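Local coordinates for penicillin binding protein 2X (Streptococcus thermophilus, PDB 5U47) that probably acts as a penicillin-sensitive transpeptidase that cross-links peptidoglycan strands as part of the machinery building the division septum, at residues Phe311-Ala320 with Gly342-Tyr353; Thr360-Trp371 with Ser400-Phe408. The protein carries 1 engineered substitution. One frame throughout, in Å; residues are numbered along the deposited sequence.

Contact 1 (Phe311-Ala320 with Gly342-Tyr353); sequences FNPNATYSNA and GRTMSFAQGFSY
Tyr317 and Met345 face each other across a short antiparallel ladder and trade two backbone bonds, Met345 N to Tyr317 O at 3.0 Å and Tyr317 N to Met345 O at 3.1 Å, which defines a hydrogen-bonded pair. On either side lie the non-hydrogen-bonded pairs Thr316 with Ser346 and Ser318 with Thr344. Beyond Ser318, the Asn319 side chain prolongs the pairing: its OD1 accepts from Arg343 N at 2.8 Å. That amide is held from its nitrogen too, since ND2 bonds to Asp332 and to a water shared with Tyr353 OH, which also bonds to Ser334. The axes of strands 316-318 and 344-346 run at 147°, and with no third strand in the sheet this is a two-stranded antiparallel ribbon of the transpeptidase domain, leading directly into helix 347-352 with Ser346 at the N-cap. Where the helix starts, Pro313 O receives weak bonds from the backbone N atoms of Phe347 and Ala348.

Aromatic packing covers the face bearing Tyr317 and Met345. The rings of Tyr317 and Phe347 form an offset stack with planes at 30°, Tyr317 CD1 lying over the rim of one Phe347 face, while Ala315 CB sits at the edge of that ring, 3.7 Å from CE2. Placing CG between the backbone N and the carbonyl carbon (chi1 70°) leans the Tyr317 phenol toward Met345 and the first turn of helix 347-352; its OH comes 3.4 Å from Met345 CE and equally near Gly350 CA, and bonds to Ser355. Phe311 CE1 adds an apolar touch on Phe347 CB at 3.8 Å.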
# COMPACT_ATOMS: atom_id res chain seq x y z
N PHE A 311 -14.66 32.10 -5.05
CA PHE A 311 -15.09 31.41 -6.25
C PHE A 311 -16.49 31.87 -6.65
O PHE A 311 -17.47 31.62 -5.94
CB PHE A 311 -15.09 29.90 -6.07
CG PHE A 311 -15.47 29.15 -7.31
CD1 PHE A 311 -14.54 28.89 -8.30
CD2 PHE A 311 -16.78 28.72 -7.50
CE1 PHE A 311 -14.89 28.20 -9.45
CE2 PHE A 311 -17.13 28.03 -8.64
CZ PHE A 311 -16.20 27.78 -9.62
N ASN A 312 -16.57 32.58 -7.77
CA ASN A 312 -17.84 32.98 -8.33
C ASN A 312 -17.93 32.11 -9.58
O ASN A 312 -17.19 32.34 -10.54
CB ASN A 312 -17.85 34.46 -8.67
CG ASN A 312 -19.20 34.94 -9.16
OD1 ASN A 312 -20.01 34.16 -9.67
ND2 ASN A 312 -19.46 36.23 -9.00
N PRO A 313 -18.82 31.08 -9.58
CA PRO A 313 -18.87 30.16 -10.73
C PRO A 313 -19.19 30.83 -12.06
O PRO A 313 -18.68 30.38 -13.10
CB PRO A 313 -20.02 29.19 -10.36
CG PRO A 313 -20.86 29.94 -9.38
CD PRO A 313 -19.91 30.81 -8.61
N ASN A 314 -19.99 31.89 -12.01
CA ASN A 314 -20.49 32.61 -13.18
C ASN A 314 -19.56 33.67 -13.74
O ASN A 314 -19.69 34.03 -14.91
CB ASN A 314 -21.82 33.26 -12.81
CG ASN A 314 -22.79 32.27 -12.20
OD1 ASN A 314 -22.74 31.08 -12.51
ND2 ASN A 314 -23.68 32.75 -11.33
N ALA A 315 -18.65 34.21 -12.92
CA ALA A 315 -17.72 35.23 -13.40
C ALA A 315 -16.97 34.66 -14.59
O ALA A 315 -16.69 33.45 -14.64
CB ALA A 315 -16.75 35.65 -12.31
N THR A 316 -16.65 35.50 -15.56
CA THR A 316 -15.98 35.02 -16.75
C THR A 316 -14.58 35.57 -16.91
O THR A 316 -14.18 36.49 -16.22
CB THR A 316 -16.81 35.33 -18.01
OG1 THR A 316 -16.95 36.75 -18.16
CG2 THR A 316 -18.19 34.67 -17.91
N TYR A 317 -13.84 34.96 -17.83
CA TYR A 317 -12.47 35.36 -18.12
C TYR A 317 -12.13 34.88 -19.53
O TYR A 317 -12.87 34.08 -20.11
CB TYR A 317 -11.49 34.74 -17.10
CG TYR A 317 -11.34 33.24 -17.25
CD1 TYR A 317 -12.23 32.36 -16.65
CD2 TYR A 317 -10.30 32.70 -18.02
CE1 TYR A 317 -12.09 30.99 -16.80
CE2 TYR A 317 -10.16 31.34 -18.17
CZ TYR A 317 -11.06 30.49 -17.57
OH TYR A 317 -10.91 29.13 -17.73
N SER A 318 -11.01 35.36 -20.06
CA SER A 318 -10.55 34.94 -21.38
C SER A 318 -9.22 34.21 -21.26
O SER A 318 -8.33 34.64 -20.52
CB SER A 318 -10.39 36.16 -22.29
OG SER A 318 -9.96 35.73 -23.56
N ASN A 319 -9.07 33.12 -22.00
CA ASN A 319 -7.81 32.37 -22.02
C ASN A 319 -7.00 32.71 -23.28
O ASN A 319 -5.98 32.07 -23.55
CB ASN A 319 -8.08 30.86 -21.98
CG ASN A 319 -8.83 30.35 -23.20
OD1 ASN A 319 -9.23 31.12 -24.08
ND2 ASN A 319 -9.02 29.03 -23.27
N ALA A 320 -7.44 33.73 -24.02
CA ALA A 320 -6.84 34.09 -25.30
C ALA A 320 -5.38 34.51 -25.26
O ALA A 320 -4.63 34.23 -26.20
CB ALA A 320 -7.67 35.18 -25.98
N GLY A 342 -8.87 31.34 -28.72
CA GLY A 342 -9.18 31.76 -27.36
C GLY A 342 -10.68 31.84 -27.20
O GLY A 342 -11.41 31.83 -28.19
N ARG A 343 -11.16 31.91 -25.96
CA ARG A 343 -12.59 32.00 -25.70
C ARG A 343 -12.90 32.48 -24.27
O ARG A 343 -12.08 32.30 -23.35
CB ARG A 343 -13.26 30.65 -25.98
CG ARG A 343 -14.74 30.53 -25.61
CD ARG A 343 -15.38 29.25 -26.13
NE ARG A 343 -14.56 28.06 -25.86
CZ ARG A 343 -14.93 26.81 -26.14
NH1 ARG A 343 -16.13 26.55 -26.66
NH2 ARG A 343 -14.10 25.81 -25.86
N THR A 344 -14.07 33.09 -24.11
CA THR A 344 -14.54 33.58 -22.83
C THR A 344 -15.34 32.47 -22.17
O THR A 344 -16.21 31.87 -22.80
CB THR A 344 -15.40 34.85 -23.00
OG1 THR A 344 -14.62 35.85 -23.67
CG2 THR A 344 -15.86 35.40 -21.66
N MET A 345 -15.02 32.18 -20.91
CA MET A 345 -15.67 31.12 -20.16
C MET A 345 -15.99 31.48 -18.73
O MET A 345 -15.35 32.32 -18.12
CB MET A 345 -14.74 29.91 -20.05
CG MET A 345 -14.57 29.09 -21.30
SD MET A 345 -13.34 27.80 -21.03
CE MET A 345 -11.83 28.78 -21.01
N SER A 346 -16.99 30.79 -18.22
CA SER A 346 -17.37 30.83 -16.82
C SER A 346 -16.23 30.10 -16.07
O SER A 346 -15.51 29.33 -16.70
CB SER A 346 -18.68 30.05 -16.67
OG SER A 346 -19.08 29.89 -15.35
N PHE A 347 -16.04 30.34 -14.78
CA PHE A 347 -14.99 29.60 -14.04
C PHE A 347 -15.37 28.12 -13.91
O PHE A 347 -14.49 27.25 -13.89
CB PHE A 347 -14.69 30.20 -12.67
CG PHE A 347 -13.82 31.43 -12.74
CD1 PHE A 347 -12.44 31.30 -12.88
CD2 PHE A 347 -14.37 32.70 -12.66
CE1 PHE A 347 -11.62 32.42 -12.95
CE2 PHE A 347 -13.55 33.82 -12.74
CZ PHE A 347 -12.18 33.68 -12.88
N ALA A 348 -16.67 27.85 -13.84
CA ALA A 348 -17.15 26.46 -13.75
C ALA A 348 -16.82 25.74 -15.05
O ALA A 348 -16.40 24.57 -15.05
CB ALA A 348 -18.65 26.44 -13.49
N GLN A 349 -17.04 26.45 -16.16
CA GLN A 349 -16.75 25.93 -17.49
C GLN A 349 -15.25 25.71 -17.67
O GLN A 349 -14.85 24.69 -18.19
CB GLN A 349 -17.28 26.88 -18.59
CG GLN A 349 -18.80 26.90 -18.71
CD GLN A 349 -19.31 27.98 -19.65
OE1 GLN A 349 -18.65 29.00 -19.86
NE2 GLN A 349 -20.49 27.76 -20.22
N GLY A 350 -14.43 26.66 -17.22
CA GLY A 350 -12.98 26.51 -17.29
C GLY A 350 -12.51 25.31 -16.47
O GLY A 350 -11.52 24.65 -16.82
N PHE A 351 -13.21 25.02 -15.38
CA PHE A 351 -12.88 23.84 -14.57
C PHE A 351 -13.23 22.60 -15.38
O PHE A 351 -12.42 21.68 -15.47
CB PHE A 351 -13.63 23.82 -13.23
CG PHE A 351 -13.36 22.58 -12.40
CD1 PHE A 351 -12.16 22.44 -11.70
CD2 PHE A 351 -14.30 21.57 -12.31
CE1 PHE A 351 -11.91 21.30 -10.93
CE2 PHE A 351 -14.05 20.43 -11.54
CZ PHE A 351 -12.86 20.30 -10.86
N SER A 352 -14.40 22.61 -16.02
CA SER A 352 -14.82 21.48 -16.84
C SER A 352 -13.86 21.25 -18.00
O SER A 352 -13.54 20.11 -18.34
CB SER A 352 -16.26 21.68 -17.35
OG SER A 352 -17.18 21.63 -16.27
N TYR A 353 -13.39 22.37 -18.55
CA TYR A 353 -12.49 22.42 -19.68
C TYR A 353 -11.03 22.17 -19.33
O TYR A 353 -10.19 22.04 -20.21
CB TYR A 353 -12.65 23.82 -20.31
CG TYR A 353 -12.02 24.05 -21.66
CD1 TYR A 353 -12.63 23.57 -22.81
CD2 TYR A 353 -10.86 24.83 -21.80
CE1 TYR A 353 -12.08 23.80 -24.06
CE2 TYR A 353 -10.31 25.08 -23.05
CZ TYR A 353 -10.93 24.55 -24.18
OH TYR A 353 -10.42 24.78 -25.44
O HOH W 1 -11.82 35.46 -25.55
O HOH W 2 -10.51 27.72 -25.75

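Contact 2 (Thr360-Trp371 with Ser400-Phe408); sequences TMLEQAMGDKVW and SVNIAQSSF
Trp371, Ile403 and Asp368 lose the most surface here, and Trp371 makes the direct hydrogen bond between the segments. Its indole NE1 donates to Ser406 OG at 2.7 Å, with an angle of 150° at the hydrogen and the oxygen 17° out of the ring plane. That hydroxyl passes its own proton to Ile403 O, 2.6 Å from Ser406 OG, so one serine oxygen both accepts from the tryptophan and ties back to its own segment, onto Ile403 of helix 400-405. The same carbonyl oxygen lies at the indole edge, in the ring plane, 3.3 Å from Trp371 CD1.

Ile403 supplies the apolar part through a single branch. Its CG2, anti to the backbone N, reaches between three side chains: it packs on Trp371 CD1 at 3.7 Å, on Glu363 OE2 and on the Asp368 carboxylate. Glu363 crosses the isoleucine at about a right angle, while its CB rests against Ser407 CB.

Asp368 brings its carboxylate over the start of helix 400-405, OD2 lying 3.7 Å from Ser400 CB. A water lies 3.0 Å from both Asp368 OD1 and Ser400 O and can bridge them, though it has more acceptors in reach than protons. Glu363 OE2 stands only 2.7 Å from Asp368 OD1, a separation suggesting that one of these acids holds a proton.

Helices 360-366 and 400-405 run at 121° with axes 9.9 Å apart. Gly367, with positive phi, follows the first helix and N-caps the next, whose Asp368 and Trp371 also meet segment 400-408. Such helix packing belongs to the all-helical part of the penicillin-binding transpeptidase fold; nearby, Phe408 touches Lys298 of what is probably the SxxK motif of the active site.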
# COMPACT_ATOMS: atom_id res chain seq x y z
N THR A 360 -5.23 29.16 -12.61
CA THR A 360 -4.19 30.08 -12.15
C THR A 360 -4.83 31.39 -11.65
O THR A 360 -4.41 31.92 -10.63
CB THR A 360 -3.19 30.35 -13.26
OG1 THR A 360 -2.59 29.11 -13.66
CG2 THR A 360 -2.10 31.32 -12.79
N MET A 361 -5.85 31.88 -12.34
CA MET A 361 -6.57 33.07 -11.88
C MET A 361 -7.18 32.86 -10.49
O MET A 361 -7.12 33.75 -9.64
CB MET A 361 -7.64 33.51 -12.90
CG MET A 361 -7.08 34.20 -14.12
SD MET A 361 -8.28 34.39 -15.45
CE MET A 361 -7.43 35.51 -16.55
N LEU A 362 -7.75 31.67 -10.25
CA LEU A 362 -8.34 31.35 -8.94
C LEU A 362 -7.26 31.34 -7.86
O LEU A 362 -7.49 31.83 -6.75
CB LEU A 362 -9.09 30.01 -8.97
CG LEU A 362 -10.41 29.98 -9.75
CD1 LEU A 362 -11.03 28.58 -9.73
CD2 LEU A 362 -11.39 31.01 -9.19
N GLU A 363 -6.09 30.80 -8.21
CA GLU A 363 -4.93 30.77 -7.31
C GLU A 363 -4.47 32.18 -6.93
O GLU A 363 -4.17 32.44 -5.77
CB GLU A 363 -3.76 30.00 -7.94
CG GLU A 363 -2.59 29.70 -7.01
CD GLU A 363 -1.64 30.86 -6.75
OE1 GLU A 363 -1.39 31.67 -7.66
OE2 GLU A 363 -1.11 30.95 -5.62
N GLN A 364 -4.43 33.08 -7.92
CA GLN A 364 -4.02 34.47 -7.69
C GLN A 364 -5.05 35.23 -6.85
O GLN A 364 -4.69 36.09 -6.06
CB GLN A 364 -3.78 35.20 -9.01
CG GLN A 364 -2.59 34.68 -9.81
CD GLN A 364 -2.36 35.44 -11.11
OE1 GLN A 364 -3.06 36.39 -11.43
NE2 GLN A 364 -1.36 35.00 -11.86
N ALA A 365 -6.33 34.88 -7.02
CA ALA A 365 -7.43 35.52 -6.27
C ALA A 365 -7.41 35.17 -4.80
O ALA A 365 -7.82 35.97 -3.97
CB ALA A 365 -8.78 35.13 -6.87
N MET A 366 -6.97 33.97 -4.46
CA MET A 366 -6.87 33.60 -3.06
C MET A 366 -5.49 34.03 -2.56
O MET A 366 -5.34 34.39 -1.40
CB MET A 366 -7.18 32.10 -2.83
CG MET A 366 -6.15 31.10 -3.28
SD MET A 366 -6.72 29.41 -2.92
CE MET A 366 -7.85 29.12 -4.28
N GLY A 367 -4.50 34.02 -3.46
CA GLY A 367 -3.13 34.43 -3.13
C GLY A 367 -2.23 33.25 -2.80
O GLY A 367 -2.70 32.19 -2.35
N ASP A 368 -0.93 33.45 -3.02
CA ASP A 368 0.09 32.42 -2.77
C ASP A 368 0.10 31.87 -1.35
O ASP A 368 0.16 30.67 -1.16
CB ASP A 368 1.50 32.95 -3.08
CG ASP A 368 1.80 33.02 -4.58
OD1 ASP A 368 0.90 32.78 -5.41
OD2 ASP A 368 2.97 33.32 -4.92
N LYS A 369 0.06 32.76 -0.37
CA LYS A 369 0.10 32.36 1.04
C LYS A 369 -1.06 31.41 1.38
O LYS A 369 -0.84 30.34 2.01
CB LYS A 369 0.06 33.60 1.92
CG LYS A 369 -0.12 33.37 3.40
CD LYS A 369 -0.22 34.71 4.12
CE LYS A 369 -0.72 34.57 5.54
NZ LYS A 369 0.08 33.60 6.33
N VAL A 370 -2.27 31.79 0.98
CA VAL A 370 -3.47 30.99 1.23
C VAL A 370 -3.38 29.64 0.50
O VAL A 370 -3.54 28.58 1.13
CB VAL A 370 -4.75 31.76 0.83
CG1 VAL A 370 -5.97 30.85 0.86
CG2 VAL A 370 -4.97 32.96 1.77
N TRP A 371 -3.13 29.66 -0.80
CA TRP A 371 -3.01 28.41 -1.56
C TRP A 371 -1.93 27.49 -0.97
O TRP A 371 -2.17 26.28 -0.81
CB TRP A 371 -2.76 28.69 -3.05
CG TRP A 371 -2.51 27.44 -3.90
CD1 TRP A 371 -1.46 27.23 -4.74
CD2 TRP A 371 -3.31 26.24 -3.94
NE1 TRP A 371 -1.56 25.97 -5.32
CE2 TRP A 371 -2.69 25.35 -4.84
CE3 TRP A 371 -4.49 25.84 -3.30
CZ2 TRP A 371 -3.21 24.09 -5.12
CZ3 TRP A 371 -5.00 24.58 -3.57
CH2 TRP A 371 -4.36 23.72 -4.48
N SER A 400 7.52 31.35 -5.96
CA SER A 400 6.24 31.93 -6.42
C SER A 400 5.72 31.33 -7.72
O SER A 400 4.53 31.09 -7.87
CB SER A 400 6.32 33.46 -6.54
OG SER A 400 7.18 33.84 -7.60
N VAL A 401 6.63 31.07 -8.65
CA VAL A 401 6.27 30.46 -9.93
C VAL A 401 5.71 29.04 -9.73
O VAL A 401 4.68 28.71 -10.31
CB VAL A 401 7.45 30.45 -10.92
CG1 VAL A 401 7.03 29.81 -12.25
CG2 VAL A 401 7.97 31.86 -11.14
N ASN A 402 6.39 28.22 -8.93
CA ASN A 402 5.91 26.86 -8.64
C ASN A 402 4.55 26.88 -7.92
O ASN A 402 3.72 26.04 -8.19
CB ASN A 402 6.86 26.06 -7.76
CG ASN A 402 8.17 25.75 -8.43
OD1 ASN A 402 8.98 26.62 -8.63
ND2 ASN A 402 8.42 24.47 -8.70
N ILE A 403 4.36 27.82 -6.99
CA ILE A 403 3.08 27.91 -6.25
C ILE A 403 1.92 28.15 -7.23
O ILE A 403 0.86 27.53 -7.10
CB ILE A 403 3.12 28.97 -5.14
CG1 ILE A 403 4.11 28.56 -4.05
CG2 ILE A 403 1.74 29.12 -4.50
CD1 ILE A 403 4.33 29.63 -3.00
N ALA A 404 2.12 29.02 -8.22
CA ALA A 404 1.09 29.26 -9.24
C ALA A 404 0.86 28.00 -10.10
O ALA A 404 -0.26 27.60 -10.35
CB ALA A 404 1.46 30.43 -10.13
N GLN A 405 1.95 27.40 -10.56
CA GLN A 405 1.87 26.20 -11.39
C GLN A 405 1.22 25.05 -10.67
O GLN A 405 0.53 24.24 -11.29
CB GLN A 405 3.27 25.78 -11.85
CG GLN A 405 3.91 26.71 -12.88
CD GLN A 405 5.38 26.39 -13.12
OE1 GLN A 405 6.09 25.92 -12.21
NE2 GLN A 405 5.84 26.65 -14.32
N SER A 406 1.44 24.95 -9.35
CA SER A 406 0.87 23.88 -8.55
C SER A 406 -0.66 23.86 -8.61
O SER A 406 -1.27 22.81 -8.35
CB SER A 406 1.34 23.95 -7.08
OG SER A 406 0.79 25.07 -6.41
N SER A 407 -1.26 25.01 -8.98
CA SER A 407 -2.72 25.12 -9.11
C SER A 407 -3.27 24.18 -10.19
O SER A 407 -4.45 23.82 -10.16
CB SER A 407 -3.16 26.56 -9.38
OG SER A 407 -2.84 26.96 -10.70
N PHE A 408 -2.42 23.80 -11.15
CA PHE A 408 -2.77 22.80 -12.17
C PHE A 408 -1.83 21.59 -12.07
O PHE A 408 -1.67 20.83 -13.01
CB PHE A 408 -2.88 23.38 -13.59
CG PHE A 408 -1.74 24.24 -14.02
CD1 PHE A 408 -1.74 25.61 -13.75
CD2 PHE A 408 -0.68 23.71 -14.76
CE1 PHE A 408 -0.69 26.42 -14.16
CE2 PHE A 408 0.37 24.53 -15.18
CZ PHE A 408 0.37 25.88 -14.87
O HOH W 3 2.41 33.19 -7.94

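Both contacts lie in the transpeptidase domain, their centres about 17 Å apart, and helices 347-352 and 356-366 follow one another along the chain. Contact 2 is the more interior, with eight of its ten touching residues buried; contact 1 is only partly so, five of nineteen, yet covers more area, 778 against 436 Å². The chemistry follows the elements: strand pairing and stacked rings in contact 1, helix packing with an indole-to-serine hydrogen bond, a close pair of acids and a methyl branch in contact 2. They meet through apolar packing, where Leu362 touches Phe311 and Phe347, and Met361 SD lies 3.6 Å from Tyr317 CB.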